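Local coordinates for hypothetical glycoside hydrolase (Parabacteroides distasonis, PDB 3TAW), which is of unknown function but is a glycoside hydrolase-like protein built as a five-bladed beta-propeller, at residues T32-P37 and V43-S48; T56-K61 and G129-L134; L83-S88 and E95-P100. All blocks are in the same frame, centred on the assembly; numbering follows the deposited sequence.

Interaction 1 of 3, residues T32-P37 and V43-S48; sequences TKFYCP and VAWEES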
loop_
_atom_site.group_PDB
_atom_site.type_symbol
_atom_site.label_atom_id
_atom_site.label_comp_id
_atom_site.label_asym_id
_atom_site.label_seq_id
_atom_site.Cartn_x
_atom_site.Cartn_y
_atom_site.Cartn_z
ATOM N N THR A 32 7.466 3.693 -22.629
ATOM C CA THR A 32 6.124 4.002 -23.083
ATOM C C THR A 32 5.740 5.465 -22.944
ATOM O O THR A 32 5.989 6.074 -21.904
ATOM C CB THR A 32 5.125 3.201 -22.234
ATOM O OG1 THR A 32 5.675 1.886 -21.981
ATOM C CG2 THR A 32 3.809 3.104 -22.943
ATOM N N LYS A 33 5.093 6.024 -23.973
ATOM C CA LYS A 33 4.650 7.410 -23.898
ATOM C C LYS A 33 3.141 7.515 -23.737
ATOM O O LYS A 33 2.377 6.680 -24.272
ATOM C CB LYS A 33 5.018 8.158 -25.172
ATOM C CG LYS A 33 6.476 8.075 -25.592
ATOM C CD LYS A 33 7.404 8.760 -24.630
ATOM C CE LYS A 33 7.306 10.299 -24.681
ATOM N NZ LYS A 33 7.941 10.924 -25.891
ATOM N N PHE A 34 2.703 8.557 -23.048
ATOM C CA PHE A 34 1.314 8.951 -23.078
ATOM C C PHE A 34 1.196 10.453 -23.003
ATOM O O PHE A 34 2.120 11.138 -22.543
ATOM C CB PHE A 34 0.474 8.272 -21.987
ATOM C CG PHE A 34 0.222 9.113 -20.751
ATOM C CD1 PHE A 34 1.264 9.533 -19.947
ATOM C CD2 PHE A 34 -1.073 9.459 -20.395
ATOM C CE1 PHE A 34 1.017 10.315 -18.805
ATOM C CE2 PHE A 34 -1.339 10.214 -19.242
ATOM C CZ PHE A 34 -0.289 10.639 -18.451
ATOM N N TYR A 35 0.052 10.949 -23.446
ATOM C CA TYR A 35 -0.191 12.386 -23.431
ATOM C C TYR A 35 -0.744 12.809 -22.087
ATOM O O TYR A 35 -1.904 12.502 -21.731
ATOM C CB TYR A 35 -1.119 12.829 -24.546
ATOM C CG TYR A 35 -1.153 14.334 -24.624
ATOM C CD1 TYR A 35 -0.129 15.033 -25.242
ATOM C CD2 TYR A 35 -2.197 15.065 -24.061
ATOM C CE1 TYR A 35 -0.156 16.395 -25.309
ATOM C CE2 TYR A 35 -2.223 16.457 -24.120
ATOM C CZ TYR A 35 -1.184 17.110 -24.739
ATOM O OH TYR A 35 -1.165 18.493 -24.834
ATOM N N CYS A 36 0.115 13.504 -21.335
ATOM C CA CYS A 36 -0.196 13.932 -19.977
ATOM C C CYS A 36 -1.019 15.212 -19.954
ATOM O O CYS A 36 -0.587 16.243 -20.497
ATOM C CB CYS A 36 1.097 14.184 -19.227
ATOM S SG CYS A 36 0.825 14.855 -17.549
ATOM N N PRO A 37 -2.208 15.177 -19.330
ATOM C CA PRO A 37 -3.053 16.366 -19.296
ATOM C C PRO A 37 -2.579 17.420 -18.302
ATOM O O PRO A 37 -3.054 18.552 -18.366
ATOM C CB PRO A 37 -4.418 15.812 -18.866
ATOM C CG PRO A 37 -4.100 14.652 -18.059
ATOM C CD PRO A 37 -2.842 14.037 -18.633
ATOM N N VAL A 43 4.678 12.235 -22.426
ATOM C CA VAL A 43 5.620 11.944 -21.361
ATOM C C VAL A 43 5.920 10.448 -21.294
ATOM O O VAL A 43 5.022 9.613 -21.494
ATOM C CB VAL A 43 4.972 12.418 -20.019
ATOM C CG1 VAL A 43 5.673 11.836 -18.811
ATOM C CG2 VAL A 43 4.876 13.953 -19.985
ATOM N N ALA A 44 7.176 10.112 -21.006
ATOM C CA ALA A 44 7.568 8.716 -20.754
ATOM C C ALA A 44 7.280 8.390 -19.280
ATOM O O ALA A 44 8.139 8.541 -18.387
ATOM C CB ALA A 44 9.018 8.475 -21.117
ATOM N N TRP A 45 6.050 7.960 -19.055
ATOM C CA TRP A 45 5.450 7.932 -17.733
ATOM C C TRP A 45 5.938 6.800 -16.839
ATOM O O TRP A 45 5.671 6.822 -15.642
ATOM C CB TRP A 45 3.923 7.876 -17.862
ATOM C CG TRP A 45 3.390 6.644 -18.496
ATOM C CD1 TRP A 45 3.198 6.412 -19.836
ATOM C CD2 TRP A 45 2.901 5.483 -17.817
ATOM N NE1 TRP A 45 2.664 5.167 -20.030
ATOM C CE2 TRP A 45 2.471 4.568 -18.807
ATOM C CE3 TRP A 45 2.800 5.118 -16.468
ATOM C CZ2 TRP A 45 1.932 3.315 -18.492
ATOM C CZ3 TRP A 45 2.263 3.884 -16.156
ATOM C CH2 TRP A 45 1.842 2.989 -17.155
ATOM N N GLU A 46 6.646 5.823 -17.402
ATOM C CA GLU A 46 7.138 4.692 -16.614
ATOM C C GLU A 46 8.593 4.376 -16.914
ATOM O O GLU A 46 9.078 3.257 -16.695
ATOM C CB GLU A 46 6.240 3.466 -16.805
ATOM C CG GLU A 46 6.025 3.020 -18.231
ATOM C CD GLU A 46 5.168 1.777 -18.340
ATOM O OE1 GLU A 46 4.807 1.207 -17.275
ATOM O OE2 GLU A 46 4.869 1.372 -19.496
ATOM N N GLU A 47 9.322 5.396 -17.337
ATOM C CA GLU A 47 10.688 5.215 -17.805
ATOM C C GLU A 47 11.703 4.971 -16.702
ATOM O O GLU A 47 12.719 4.335 -16.933
ATOM C CB GLU A 47 11.072 6.464 -18.609
ATOM C CG GLU A 47 12.470 6.512 -19.133
ATOM C CD GLU A 47 12.630 7.669 -20.096
ATOM O OE1 GLU A 47 12.471 8.821 -19.648
ATOM O OE2 GLU A 47 12.861 7.410 -21.300
ATOM N N SER A 48 11.452 5.482 -15.505
ATOM C CA SER A 48 12.486 5.455 -14.460
ATOM C C SER A 48 12.366 4.297 -13.479
ATOM O O SER A 48 13.325 3.557 -13.251
ATOM C CB SER A 48 12.490 6.774 -13.695
ATOM O OG SER A 48 13.634 6.846 -12.838
#
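Phe34 and Trp45 form the tightly packed part of this contact, on the face of the short strand pair that rests on Arg82. The two side chains cross at about a right angle, with Phe34 CD1 3.7 Å from Trp45 CD1 and the ring planes 76° apart. The indole is placed by a chi1 of 65°, which sets CG between the backbone N and the carbonyl carbon; its NE1 is taken up by the carbonyl of Thr98. Along the backbone, Phe34 and Val43 form a hydrogen-bonded antiparallel pair, Phe34 N to Val43 O at 3.0 Å and Val43 N to Phe34 O at 2.8 Å. Thr32 OG1 donates over 2.7 Å to Glu46 OE2, which accepts on its anti lone pair, the one away from OE1. OE1 takes a salt bridge from Arg96 and a hydrogen bond from Tyr66, which should limit rotation of the carboxylate. The other face is looser: there the exposed, bent Lys33 lays CD against Ala44 CB at 3.9 Å. The pairing also frays at the Thr32 end, where Trp45 N makes a weak 3.4 Å bond to Thr32 O. This is an antiparallel beta hairpin, 33-36 with 41-44, leaving through a type I turn at 44-47 toward strand 49-58 of a propeller blade.

Interaction 2 of 3, residues T56-K61 and G129-L134; sequences TIYDGK and GTYVLL. With EDO (1,2-ethanediol), chain M; EDO (1,2-ethanediol), chain I.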
loop_
_atom_site.group_PDB
_atom_site.type_symbol
_atom_site.label_atom_id
_atom_site.label_comp_id
_atom_site.label_asym_id
_atom_site.label_seq_id
_atom_site.Cartn_x
_atom_site.Cartn_y
_atom_site.Cartn_z
ATOM N N THR A 56 -5.622 -6.122 -7.018
ATOM C CA THR A 56 -6.983 -6.536 -6.780
ATOM C C THR A 56 -7.370 -7.588 -7.825
ATOM O O THR A 56 -6.540 -8.016 -8.628
ATOM C CB THR A 56 -7.967 -5.333 -6.695
ATOM O OG1 THR A 56 -9.211 -5.759 -6.119
ATOM C CG2 THR A 56 -8.203 -4.654 -8.080
ATOM N N ILE A 57 -8.619 -8.021 -7.795
ATOM C CA ILE A 57 -9.152 -8.989 -8.771
ATOM C C ILE A 57 -10.318 -8.306 -9.439
ATOM O O ILE A 57 -11.182 -7.754 -8.773
ATOM C CB ILE A 57 -9.621 -10.321 -8.103
ATOM C CG1 ILE A 57 -8.402 -11.023 -7.482
ATOM C CG2 ILE A 57 -10.326 -11.263 -9.131
ATOM C CD1 ILE A 57 -8.728 -12.220 -6.650
ATOM N N TYR A 58 -10.325 -8.353 -10.770
ATOM C CA TYR A 58 -11.390 -7.773 -11.578
ATOM C C TYR A 58 -11.533 -8.608 -12.853
ATOM O O TYR A 58 -10.529 -8.940 -13.488
ATOM C CB TYR A 58 -11.037 -6.333 -11.939
ATOM C CG TYR A 58 -12.025 -5.697 -12.893
ATOM C CD1 TYR A 58 -13.346 -5.529 -12.525
ATOM C CD2 TYR A 58 -11.643 -5.282 -14.160
ATOM C CE1 TYR A 58 -14.257 -4.955 -13.368
ATOM C CE2 TYR A 58 -12.552 -4.701 -15.021
ATOM C CZ TYR A 58 -13.848 -4.537 -14.621
ATOM O OH TYR A 58 -14.769 -4.001 -15.496
ATOM N N ASP A 59 -12.779 -8.909 -13.223
ATOM C CA ASP A 59 -13.088 -9.619 -14.460
ATOM C C ASP A 59 -12.248 -10.877 -14.642
ATOM O O ASP A 59 -11.682 -11.109 -15.713
ATOM C CB ASP A 59 -12.947 -8.677 -15.681
ATOM C CG ASP A 59 -13.758 -9.139 -16.882
ATOM O OD1 ASP A 59 -14.524 -10.100 -16.774
ATOM O OD2 ASP A 59 -13.649 -8.503 -17.950
ATOM N N GLY A 60 -12.163 -11.663 -13.571
ATOM C CA GLY A 60 -11.499 -12.964 -13.598
ATOM C C GLY A 60 -9.976 -12.957 -13.525
ATOM O O GLY A 60 -9.375 -14.028 -13.537
ATOM N N LYS A 61 -9.356 -11.775 -13.461
ATOM C CA LYS A 61 -7.916 -11.649 -13.469
ATOM C C LYS A 61 -7.362 -10.883 -12.272
ATOM O O LYS A 61 -8.054 -10.062 -11.656
ATOM C CB LYS A 61 -7.437 -10.920 -14.724
ATOM C CG LYS A 61 -7.808 -11.681 -16.017
ATOM C CD LYS A 61 -7.250 -11.024 -17.248
ATOM C CE LYS A 61 -7.714 -11.721 -18.525
ATOM N NZ LYS A 61 -7.004 -11.156 -19.729
ATOM N N GLY A 129 -19.186 -4.348 -5.389
ATOM C CA GLY A 129 -18.279 -4.274 -6.535
ATOM C C GLY A 129 -17.638 -2.918 -6.796
ATOM O O GLY A 129 -17.145 -2.664 -7.915
ATOM N N THR A 130 -17.620 -2.052 -5.786
ATOM C CA THR A 130 -16.929 -0.774 -5.893
ATOM C C THR A 130 -15.475 -0.877 -5.406
ATOM O O THR A 130 -15.225 -1.332 -4.285
ATOM C CB THR A 130 -17.638 0.328 -5.110
ATOM O OG1 THR A 130 -18.993 0.439 -5.572
ATOM C CG2 THR A 130 -16.889 1.668 -5.281
ATOM N N TYR A 131 -14.541 -0.526 -6.289
ATOM C CA TYR A 131 -13.128 -0.494 -5.951
ATOM C C TYR A 131 -12.820 0.831 -5.277
ATOM O O TYR A 131 -13.144 1.920 -5.804
ATOM C CB TYR A 131 -12.237 -0.741 -7.170
ATOM C CG TYR A 131 -12.449 -2.113 -7.751
ATOM C CD1 TYR A 131 -11.776 -3.207 -7.226
ATOM C CD2 TYR A 131 -13.375 -2.341 -8.779
ATOM C CE1 TYR A 131 -11.970 -4.480 -7.709
ATOM C CE2 TYR A 131 -13.573 -3.625 -9.287
ATOM C CZ TYR A 131 -12.863 -4.696 -8.757
ATOM O OH TYR A 131 -13.074 -5.989 -9.236
ATOM N N VAL A 132 -12.168 0.735 -4.118
ATOM C CA VAL A 132 -11.843 1.894 -3.306
ATOM C C VAL A 132 -10.308 2.008 -3.268
ATOM O O VAL A 132 -9.634 1.126 -2.760
ATOM C CB VAL A 132 -12.391 1.789 -1.867
ATOM C CG1 VAL A 132 -12.019 3.052 -1.053
ATOM C CG2 VAL A 132 -13.933 1.561 -1.905
ATOM N N LEU A 133 -9.808 3.097 -3.845
ATOM C CA LEU A 133 -8.397 3.374 -4.001
ATOM C C LEU A 133 -7.990 4.435 -3.000
ATOM O O LEU A 133 -8.567 5.532 -2.976
ATOM C CB LEU A 133 -8.151 3.870 -5.436
ATOM C CG LEU A 133 -6.768 4.385 -5.805
ATOM C CD1 LEU A 133 -5.684 3.311 -5.627
ATOM C CD2 LEU A 133 -6.785 4.931 -7.265
ATOM N N LEU A 134 -7.022 4.070 -2.144
ATOM C CA LEU A 134 -6.414 4.966 -1.176
ATOM C C LEU A 134 -5.001 5.186 -1.640
ATOM O O LEU A 134 -4.266 4.221 -1.874
ATOM C CB LEU A 134 -6.397 4.346 0.221
ATOM C CG LEU A 134 -7.648 4.559 1.093
ATOM C CD1 LEU A 134 -7.705 6.000 1.673
ATOM C CD2 LEU A 134 -8.924 4.192 0.375
HETATM C C1 EDO M . -2.948 -11.667 -19.122
HETATM O O1 EDO M . -4.117 -11.042 -18.625
HETATM C C2 EDO M . -3.204 -12.008 -20.582
HETATM O O2 EDO M . -4.339 -12.883 -20.671
HETATM C C1 EDO I . -7.594 -6.533 -2.814
HETATM O O1 EDO I . -8.947 -6.624 -3.307
HETATM C C2 EDO I . -7.526 -6.755 -1.294
HETATM O O2 EDO I . -6.171 -6.780 -0.777
#
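At an interface between two four-stranded antiparallel sheets, Tyr131 reaches across from strand 131-138 to Thr56, Ile57 and Tyr58 on the edge strand 49-58. The strands run roughly antiparallel, but their short segments come no closer than 10.1 Å between axes. With CG anti to its own carbonyl carbon (chi1 -63°), the Tyr131 phenol extends until OH donates to Ile57 O at 2.6 Å. The bond lies in the carbonyl plane on a lone pair, with a C=O...O angle of 136°. In a beta-propeller such sheets are successive blades packed face to face, and here the phenol of Tyr131 and the carbonyl of Ile57 satisfy each other across the seam. Thr56, which also touches Ile123 of the second sheet, meets the ring at its edge, OG1 lying 3.4 Å from Tyr131 CE1; the same OG1 is hydrogen-bonded to O1 of a 1,2-ethanediol at 3.0 Å. The Tyr58 ring stands nearly perpendicular to that of Tyr131, their planes 87° apart; the hydroxyl of Tyr131 approaches it at its edge, 3.3 Å from Tyr58 CD1. A type I' turn from Tyr58 to Lys61 joins strands 49-58 and 61-69, and Lys61 NZ donates to O1 of a second 1,2-ethanediol at 3.1 Å.

Interaction 3 of 3, residues L83-S88 and E95-P100; sequences LGYATS and ERDTKP. With EDO (1,2-ethanediol), chain M.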
loop_
_atom_site.group_PDB
_atom_site.type_symbol
_atom_site.label_atom_id
_atom_site.label_comp_id
_atom_site.label_asym_id
_atom_site.label_seq_id
_atom_site.Cartn_x
_atom_site.Cartn_y
_atom_site.Cartn_z
ATOM N N LEU A 83 -0.253 5.746 -11.996
ATOM C CA LEU A 83 -0.508 4.343 -11.796
ATOM C C LEU A 83 -0.764 3.617 -13.102
ATOM O O LEU A 83 -1.655 3.989 -13.870
ATOM C CB LEU A 83 -1.730 4.147 -10.888
ATOM C CG LEU A 83 -1.717 4.898 -9.568
ATOM C CD1 LEU A 83 -2.912 4.520 -8.725
ATOM C CD2 LEU A 83 -0.370 4.739 -8.781
ATOM N N GLY A 84 -0.006 2.556 -13.298
ATOM C CA GLY A 84 -0.178 1.645 -14.418
ATOM C C GLY A 84 -1.293 0.661 -14.181
ATOM O O GLY A 84 -1.888 0.617 -13.097
ATOM N N TYR A 85 -1.631 -0.097 -15.218
ATOM C CA TYR A 85 -2.694 -1.094 -15.147
ATOM C C TYR A 85 -2.180 -2.357 -15.840
ATOM O O TYR A 85 -1.913 -2.357 -17.044
ATOM C CB TYR A 85 -3.950 -0.577 -15.848
ATOM C CG TYR A 85 -5.147 -1.483 -15.761
ATOM C CD1 TYR A 85 -5.334 -2.510 -16.686
ATOM C CD2 TYR A 85 -6.116 -1.312 -14.773
ATOM C CE1 TYR A 85 -6.463 -3.347 -16.615
ATOM C CE2 TYR A 85 -7.227 -2.150 -14.693
ATOM C CZ TYR A 85 -7.392 -3.164 -15.606
ATOM O OH TYR A 85 -8.504 -4.006 -15.541
ATOM N N ALA A 86 -2.024 -3.430 -15.077
ATOM C CA ALA A 86 -1.458 -4.670 -15.596
ATOM C C ALA A 86 -2.323 -5.834 -15.152
ATOM O O ALA A 86 -2.720 -5.894 -13.981
ATOM C CB ALA A 86 -0.041 -4.848 -15.081
ATOM N N THR A 87 -2.599 -6.768 -16.062
ATOM C CA THR A 87 -3.438 -7.917 -15.736
ATOM C C THR A 87 -2.672 -9.240 -15.858
ATOM O O THR A 87 -1.724 -9.366 -16.644
ATOM C CB THR A 87 -4.674 -8.030 -16.634
ATOM O OG1 THR A 87 -4.271 -8.372 -17.966
ATOM C CG2 THR A 87 -5.470 -6.730 -16.656
ATOM N N SER A 88 -3.125 -10.243 -15.109
ATOM C CA SER A 88 -2.471 -11.552 -15.150
ATOM C C SER A 88 -3.453 -12.655 -14.812
ATOM O O SER A 88 -4.390 -12.434 -14.036
ATOM C CB SER A 88 -1.315 -11.606 -14.130
ATOM O OG SER A 88 -0.681 -12.868 -14.173
ATOM N N GLU A 95 0.210 -8.439 -18.496
ATOM C CA GLU A 95 -0.067 -7.673 -19.708
ATOM C C GLU A 95 -0.380 -6.236 -19.283
ATOM O O GLU A 95 -1.325 -5.995 -18.507
ATOM C CB GLU A 95 -1.246 -8.293 -20.411
ATOM C CG GLU A 95 -1.644 -7.596 -21.694
ATOM C CD GLU A 95 -2.655 -8.423 -22.471
ATOM O OE1 GLU A 95 -3.840 -8.429 -22.078
ATOM O OE2 GLU A 95 -2.233 -9.063 -23.458
ATOM N N ARG A 96 0.427 -5.296 -19.760
ATOM C CA ARG A 96 0.386 -3.905 -19.258
ATOM C C ARG A 96 -0.226 -2.958 -20.267
ATOM O O ARG A 96 0.106 -3.013 -21.453
ATOM C CB ARG A 96 1.802 -3.433 -18.913
ATOM C CG ARG A 96 2.478 -4.269 -17.857
ATOM C CD ARG A 96 3.992 -4.160 -17.935
ATOM N NE ARG A 96 4.507 -2.819 -17.651
ATOM C CZ ARG A 96 5.792 -2.553 -17.441
ATOM N NH1 ARG A 96 6.707 -3.515 -17.513
ATOM N NH2 ARG A 96 6.158 -1.309 -17.144
ATOM N N ASP A 97 -1.095 -2.079 -19.789
ATOM C CA ASP A 97 -1.603 -0.990 -20.587
ATOM C C ASP A 97 -0.495 0.018 -20.909
ATOM O O ASP A 97 0.384 0.298 -20.085
ATOM C CB ASP A 97 -2.743 -0.268 -19.862
ATOM C CG ASP A 97 -4.084 -0.986 -19.986
ATOM O OD1 ASP A 97 -4.153 -2.095 -20.589
ATOM O OD2 ASP A 97 -5.066 -0.406 -19.483
ATOM N N THR A 98 -0.608 0.622 -22.085
ATOM C CA THR A 98 0.330 1.654 -22.487
ATOM C C THR A 98 -0.022 3.007 -21.905
ATOM O O THR A 98 0.822 3.878 -21.875
ATOM C CB THR A 98 0.417 1.766 -24.030
ATOM O OG1 THR A 98 -0.887 2.010 -24.582
ATOM C CG2 THR A 98 0.987 0.507 -24.599
ATOM N N LYS A 99 -1.284 3.204 -21.530
ATOM C CA LYS A 99 -1.731 4.427 -20.875
ATOM C C LYS A 99 -1.914 4.162 -19.377
ATOM O O LYS A 99 -2.541 3.189 -19.016
ATOM C CB LYS A 99 -3.075 4.870 -21.462
ATOM C CG LYS A 99 -3.435 6.288 -21.190
ATOM C CD LYS A 99 -4.827 6.629 -21.719
ATOM C CE LYS A 99 -5.908 6.157 -20.775
ATOM N NZ LYS A 99 -5.766 6.898 -19.490
ATOM N N PRO A 100 -1.393 5.050 -18.514
ATOM C CA PRO A 100 -1.705 4.896 -17.093
ATOM C C PRO A 100 -3.219 5.007 -16.829
ATOM O O PRO A 100 -3.943 5.731 -17.538
ATOM C CB PRO A 100 -0.921 6.026 -16.420
ATOM C CG PRO A 100 -0.808 7.090 -17.516
ATOM C CD PRO A 100 -0.696 6.323 -18.812
HETATM C C1 EDO M . -2.948 -11.667 -19.122
HETATM O O1 EDO M . -4.117 -11.042 -18.625
HETATM C C2 EDO M . -3.204 -12.008 -20.582
HETATM O O2 EDO M . -4.339 -12.883 -20.671
HETATM O O HOH W 1 0.360 -0.229 -17.262
HETATM O O HOH W 2 -4.928 -6.841 -20.083
#
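Tyr85 and Asp97 lie alongside each other in this hairpin, in which strand 81-88 pairs with the short outermost strand 95-96 of a four-stranded antiparallel propeller blade. Their side chains point the same way, Tyr85 CD1 standing 3.5 Å from Asp97 OD2 with ring and carboxylate planes only 26° apart. Tyr85 reaches this position with CG anti to the backbone N (chi1 -176°). Lys154 holds the two groups together from outside: it forms a salt bridge with Asp97 OD2 and a cation-pi contact with the Tyr85 ring, so its positive charge probably offsets that of the carboxylate. Along the backbone, Asp97 N bonds to Tyr85 O at 2.9 Å in an almost straight line, 177° at the hydrogen.

Ala86 and Arg96 face the same side of the sheet as a non-hydrogen-bonded pair. Only the root of the arginine takes part, CG resting 3.8 Å from Ala86 CB; the guanidinium leads away, NH2 to the carbonyl of Lys28 and, in a salt bridge, to Glu46 OE1, and NE to the hydroxyl of Tyr66. Thr87 and Glu95, on the other face, are a hydrogen-bonded pair, one link being Glu95 N to Thr87 O at 2.8 Å.

Past Asp97 the two backbones part and a water fills in, accepting from Tyr85 N at 2.9 Å and donating to Asp97 O, while further on Pro100 packs its CB 3.3 Å from Leu83 O. At the opposite end another water spans the outward-facing groups, 2.7 Å from Thr87 OG1, and donates to a carboxylate oxygen of the exposed Glu95. Thr87 OG1, set between its backbone N and carbonyl carbon, also shares a hydrogen bond with O1 of a 1,2-ethanediol, 2.8 Å away.

Overall arrangement
Interactions 1 and 3 are hairpin contacts held by antiparallel backbone bonds, whereas interaction 2 joins different sheets through side chains and a single phenol-to-carbonyl bond. Measured from the centre of each contact to the centre of the chain, interaction 2 lies innermost at about 14 Å, interaction 3 at about 17 Å, and interaction 1 is the most peripheral at about 23 Å. All are partly buried; salt bridges of Glu46 and Asp97 mark the hairpins, and bridging waters interaction 3. Interactions 1 and 3 touch through Phe34 on Pro100, the Glu46–Arg96 salt bridge and a probable hydrogen bond from Trp45 to the carbonyl of Thr98. Interactions 2 and 3 share a blade, Tyr58 packing against Tyr85. Interactions 1 and 2 do not touch.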